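Local atomic coordinates of suppressor protein MPT5 (Saccharomyces cerevisiae, PDB entry 5BZ1), a protein that binds a UGUA-containing element in the 3' untranslated regions of target mRNAs through its Pumilio-repeat domain and so regulates their expression after transcription. Residues 311-316 and 377-382; 325-330 and 389-394. All blocks are in the same frame, centred on the assembly; numbering follows the deposited sequence.

Interaction 1. Residues 311-316 and 377-382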
# COMPACT_ATOMS: atom_id res chain seq x y z
N VAL A 311 4.98 11.52 -32.16
CA VAL A 311 5.81 11.68 -30.96
C VAL A 311 5.87 10.37 -30.17
O VAL A 311 6.94 9.95 -29.73
CB VAL A 311 5.27 12.81 -30.06
CG1 VAL A 311 5.92 12.77 -28.68
CG2 VAL A 311 5.51 14.16 -30.71
N LEU A 312 4.71 9.74 -30.00
CA LEU A 312 4.58 8.54 -29.19
C LEU A 312 5.35 7.33 -29.73
O LEU A 312 6.02 6.63 -28.97
CB LEU A 312 3.09 8.19 -29.02
CG LEU A 312 2.27 9.15 -28.16
CD1 LEU A 312 0.78 8.93 -28.38
CD2 LEU A 312 2.62 8.98 -26.69
N ILE A 313 5.27 7.10 -31.04
CA ILE A 313 5.93 5.96 -31.66
C ILE A 313 7.45 6.07 -31.56
O ILE A 313 8.17 5.07 -31.69
CB ILE A 313 5.50 5.81 -33.14
CG1 ILE A 313 5.76 4.38 -33.64
CG2 ILE A 313 6.21 6.83 -34.03
CD1 ILE A 313 5.36 4.16 -35.09
N ARG A 314 7.92 7.28 -31.31
CA ARG A 314 9.33 7.62 -31.35
C ARG A 314 9.92 7.75 -29.94
O ARG A 314 11.14 7.74 -29.75
CB ARG A 314 9.49 8.95 -32.08
CG ARG A 314 10.65 9.04 -33.05
CD ARG A 314 10.47 10.24 -33.97
NE ARG A 314 9.28 10.13 -34.80
CZ ARG A 314 9.26 9.56 -36.00
NH1 ARG A 314 10.37 9.05 -36.52
NH2 ARG A 314 8.13 9.49 -36.69
N ASP A 315 9.04 7.87 -28.94
CA ASP A 315 9.48 8.15 -27.58
C ASP A 315 9.90 6.89 -26.81
O ASP A 315 9.29 5.83 -26.97
CB ASP A 315 8.38 8.90 -26.82
CG ASP A 315 8.82 9.32 -25.44
OD1 ASP A 315 9.44 10.40 -25.32
OD2 ASP A 315 8.55 8.58 -24.47
N ASN A 316 10.93 7.03 -25.99
CA ASN A 316 11.48 5.91 -25.21
C ASN A 316 10.46 5.22 -24.32
O ASN A 316 10.58 4.03 -24.03
CB ASN A 316 12.66 6.39 -24.36
CG ASN A 316 13.90 6.71 -25.18
OD1 ASN A 316 14.14 6.11 -26.22
ND2 ASN A 316 14.69 7.67 -24.70
N PRO A 377 8.73 2.98 -41.65
CA PRO A 377 10.08 3.26 -42.16
C PRO A 377 10.75 4.47 -41.48
O PRO A 377 11.97 4.61 -41.60
CB PRO A 377 9.85 3.55 -43.65
CG PRO A 377 8.41 3.95 -43.75
CD PRO A 377 7.71 3.14 -42.71
N SER A 378 9.98 5.30 -40.80
CA SER A 378 10.53 6.50 -40.15
C SER A 378 11.16 6.20 -38.79
O SER A 378 11.80 7.08 -38.19
CB SER A 378 9.46 7.59 -40.02
OG SER A 378 8.44 7.21 -39.12
N ILE A 379 10.98 4.97 -38.30
CA ILE A 379 11.55 4.55 -37.03
C ILE A 379 12.41 3.29 -37.18
O ILE A 379 12.65 2.56 -36.20
CB ILE A 379 10.45 4.27 -35.98
CG1 ILE A 379 9.58 3.09 -36.42
CG2 ILE A 379 9.60 5.51 -35.76
CD1 ILE A 379 8.85 2.39 -35.28
N LYS A 380 12.87 3.04 -38.40
CA LYS A 380 13.68 1.87 -38.74
C LYS A 380 14.88 1.67 -37.80
O LYS A 380 15.27 0.53 -37.52
CB LYS A 380 14.17 1.99 -40.19
CG LYS A 380 15.10 0.88 -40.66
CD LYS A 380 15.79 1.25 -41.96
CE LYS A 380 16.99 0.34 -42.23
NZ LYS A 380 16.60 -1.09 -42.38
N THR A 381 15.44 2.77 -37.33
CA THR A 381 16.58 2.75 -36.41
C THR A 381 16.29 2.06 -35.08
O THR A 381 17.07 1.23 -34.62
CB THR A 381 17.08 4.18 -36.11
OG1 THR A 381 15.96 5.03 -35.83
CG2 THR A 381 17.84 4.74 -37.30
N THR A 382 15.16 2.42 -34.47
CA THR A 382 14.79 1.94 -33.13
C THR A 382 14.83 0.42 -32.98
O THR A 382 14.72 -0.31 -33.96
CB THR A 382 13.38 2.44 -32.72
OG1 THR A 382 12.38 1.72 -33.44
CG2 THR A 382 13.24 3.92 -33.01
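Ser378, in a short 3-10 segment, meets the guanidinium of Arg314 with both its backbone and its hydroxyl, a small case of one flat cation bridging several acceptors. Arg314 NH1 lies 3.0 Å from Ser378 O in a bent, weak hydrogen bond, with an angle of only 126° at the hydrogen. The second bond, Arg314 NH2 to Ser378 OG at 3.3 Å, is straighter but long, and again weak. Ser378 CB sits at the guanidinium edge, in its plane. A bend at chi3 (-63°) turns the arginine head across to the serine. Both groups have firmer partners nearby: Arg314 NH2 also bonds Asn310 OD1, and Ser378 OG bonds Leu375 O, which ties the serine back to the end of helix 354-375.

Ile379 comes next and turns the contact apolar. Its CG2 lies over one face of the guanidinium, 3.7 Å from Arg314 NH1, and also touches Ile313 CG2. The other branch ends in CD1, which reaches Ile313 CD1 at 3.9 Å, the two isoleucine side chains crossing at about a right angle. Ile313 sends CG1 anti to its own backbone N (chi1 -159°), extending that branch toward this meeting. Thr382, at the far end of the segment, closes the turn, its OG1 donating to Ile379 O at 2.9 Å, in the carbonyl plane.

Thr372 and Leu375 of helix 354-375 and Ile388 of helix 385-398 pack on Ile313, and Ala385 packs on Ile379. The arrangement is a mixed polar and apolar contact between two connections of an all-helical repeat protein: the turn from helix 309-312 to helix 318-326, in Pumilio repeat 8, meets the connection between the last two helices of the PUM-HD domain.

Interaction 2. Residues 325-330 and 389-394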
# COMPACT_ATOMS: atom_id res chain seq x y z
N LEU A 325 -2.13 0.13 -26.58
CA LEU A 325 -3.38 0.52 -27.22
C LEU A 325 -3.59 -0.23 -28.54
O LEU A 325 -4.73 -0.47 -28.95
CB LEU A 325 -3.41 2.03 -27.46
CG LEU A 325 -4.72 2.63 -27.98
CD1 LEU A 325 -5.80 2.54 -26.92
CD2 LEU A 325 -4.55 4.06 -28.45
N LEU A 326 -2.50 -0.59 -29.20
CA LEU A 326 -2.55 -1.22 -30.53
C LEU A 326 -2.71 -2.74 -30.48
O LEU A 326 -3.06 -3.36 -31.48
CB LEU A 326 -1.30 -0.86 -31.34
CG LEU A 326 -1.13 0.57 -31.84
CD1 LEU A 326 0.18 0.75 -32.59
CD2 LEU A 326 -2.29 0.95 -32.73
N ASP A 327 -2.45 -3.33 -29.31
CA ASP A 327 -2.41 -4.79 -29.18
C ASP A 327 -3.80 -5.44 -29.27
O ASP A 327 -4.61 -5.32 -28.34
CB ASP A 327 -1.74 -5.18 -27.86
CG ASP A 327 -1.32 -6.64 -27.82
OD1 ASP A 327 -1.64 -7.38 -28.78
OD2 ASP A 327 -0.68 -7.04 -26.83
N VAL A 328 -4.05 -6.14 -30.37
CA VAL A 328 -5.34 -6.77 -30.64
C VAL A 328 -5.74 -7.82 -29.58
O VAL A 328 -6.91 -8.17 -29.46
CB VAL A 328 -5.38 -7.38 -32.06
CG1 VAL A 328 -4.64 -8.70 -32.10
CG2 VAL A 328 -6.82 -7.56 -32.54
N LYS A 329 -4.76 -8.29 -28.81
CA LYS A 329 -5.04 -9.21 -27.71
C LYS A 329 -5.95 -8.57 -26.67
O LYS A 329 -6.74 -9.25 -26.01
CB LYS A 329 -3.74 -9.67 -27.05
CG LYS A 329 -3.04 -10.80 -27.77
CD LYS A 329 -1.62 -10.99 -27.26
CE LYS A 329 -0.84 -11.96 -28.13
NZ LYS A 329 0.60 -12.02 -27.76
N ASN A 330 -5.83 -7.26 -26.53
CA ASN A 330 -6.59 -6.52 -25.54
C ASN A 330 -8.03 -6.21 -25.94
O ASN A 330 -8.87 -5.94 -25.08
CB ASN A 330 -5.87 -5.21 -25.19
CG ASN A 330 -4.51 -5.43 -24.56
OD1 ASN A 330 -4.25 -6.48 -23.96
ND2 ASN A 330 -3.62 -4.45 -24.69
N LYS A 389 5.61 -3.56 -35.73
CA LYS A 389 5.27 -4.20 -36.99
C LYS A 389 4.47 -5.48 -36.76
O LYS A 389 3.51 -5.76 -37.48
CB LYS A 389 6.53 -4.49 -37.81
CG LYS A 389 6.27 -4.96 -39.24
CD LYS A 389 7.57 -5.26 -39.98
CE LYS A 389 7.31 -5.86 -41.36
NZ LYS A 389 6.54 -4.95 -42.26
N LEU A 390 4.86 -6.26 -35.75
CA LEU A 390 4.17 -7.51 -35.43
C LEU A 390 2.72 -7.24 -35.00
O LEU A 390 1.81 -7.96 -35.40
CB LEU A 390 4.91 -8.28 -34.34
CG LEU A 390 4.33 -9.63 -33.93
CD1 LEU A 390 4.23 -10.56 -35.13
CD2 LEU A 390 5.15 -10.28 -32.81
N LYS A 391 2.53 -6.20 -34.19
CA LYS A 391 1.19 -5.81 -33.75
C LYS A 391 0.31 -5.35 -34.92
O LYS A 391 -0.88 -5.67 -34.97
CB LYS A 391 1.28 -4.72 -32.68
CG LYS A 391 1.87 -5.21 -31.35
CD LYS A 391 1.92 -4.09 -30.31
CE LYS A 391 2.21 -4.63 -28.91
NZ LYS A 391 3.54 -5.29 -28.82
N VAL A 392 0.90 -4.61 -35.86
CA VAL A 392 0.20 -4.21 -37.08
C VAL A 392 -0.25 -5.45 -37.84
O VAL A 392 -1.39 -5.55 -38.29
CB VAL A 392 1.10 -3.34 -37.98
CG1 VAL A 392 0.55 -3.28 -39.40
CG2 VAL A 392 1.26 -1.94 -37.40
N LYS A 393 0.67 -6.41 -37.97
CA LYS A 393 0.41 -7.67 -38.65
C LYS A 393 -0.67 -8.49 -37.94
O LYS A 393 -1.54 -9.08 -38.59
CB LYS A 393 1.71 -8.47 -38.74
CG LYS A 393 1.54 -9.98 -38.84
CD LYS A 393 1.67 -10.47 -40.27
CE LYS A 393 2.34 -11.83 -40.31
NZ LYS A 393 2.33 -12.43 -41.67
N ALA A 394 -0.62 -8.53 -36.61
CA ALA A 394 -1.58 -9.28 -35.81
C ALA A 394 -2.99 -8.71 -35.94
O ALA A 394 -3.97 -9.47 -35.94
CB ALA A 394 -1.15 -9.30 -34.35
O HOH W 1 -2.23 -5.66 -32.52
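Asp327 and Lys391 bring the two backbones to 5.9 Å between their CA atoms, where the chain leaving helix 318-326 passes the side of helix 385-398. No direct hydrogen bond joins the segments; a single water does so instead. It donates to Leu326 O and accepts from Val328 N at 2.9 Å, two backbone groups at the end of helix 318-326, and bridges them to Lys391 O in the other helix, to which it also donates. Leu326 O takes a further bond from Tyr331 OH.

The Lys391 chain runs out extended until chi4 (63°), where it bends. Its CE packs against Asp327 CB at 4.1 Å, a contact of methylene carbons. The bend leaves NZ 5.0 Å from Asp327 OD2, too far for an ion pair, although opposite charges at this separation probably still attract. The amine instead bonds Gln323 OE1, one turn back on helix 318-326. Asp327 meanwhile uses OD1 within its own turn, accepting from Lys329 N at 3.3 Å in a nearly straight bond that arrives from above the carboxylate plane and forms an Asx turn.

The other apolar contact is made by Val328, whose CG1 meets Ala394 CB at 4.2 Å and lies near the carbonyl oxygen of the same residue. Deeper in, Leu326 packs on Leu368 and Ile369 of helix 354-375.

What emerges is an Asx turn that follows the end of helix 318-326, with a water linking that helix end to the backbone of helix 385-398, here joining Pumilio repeat 8 to the C-terminal end of the PUF domain.

Overall arrangement
Both contacts join Pumilio repeat 8 to the C-terminal end of the domain, and in the same order along the chain: helix 309-312 and helix 318-326 follow each other on one side, the loop at 377-382 and helix 385-398 on the other. Their centres lie 16 Å apart and their nearest atoms about 7 Å, without touching. Helix 354-375 packs against side chains from both, linking Ile313 of interaction 1 and Leu326 of interaction 2. Interaction 1 comes within about 3 Å of the bound RNA at its nearest atom, interaction 2 within about 6 Å, so this end of the helical stack is packed together close beside the ligand.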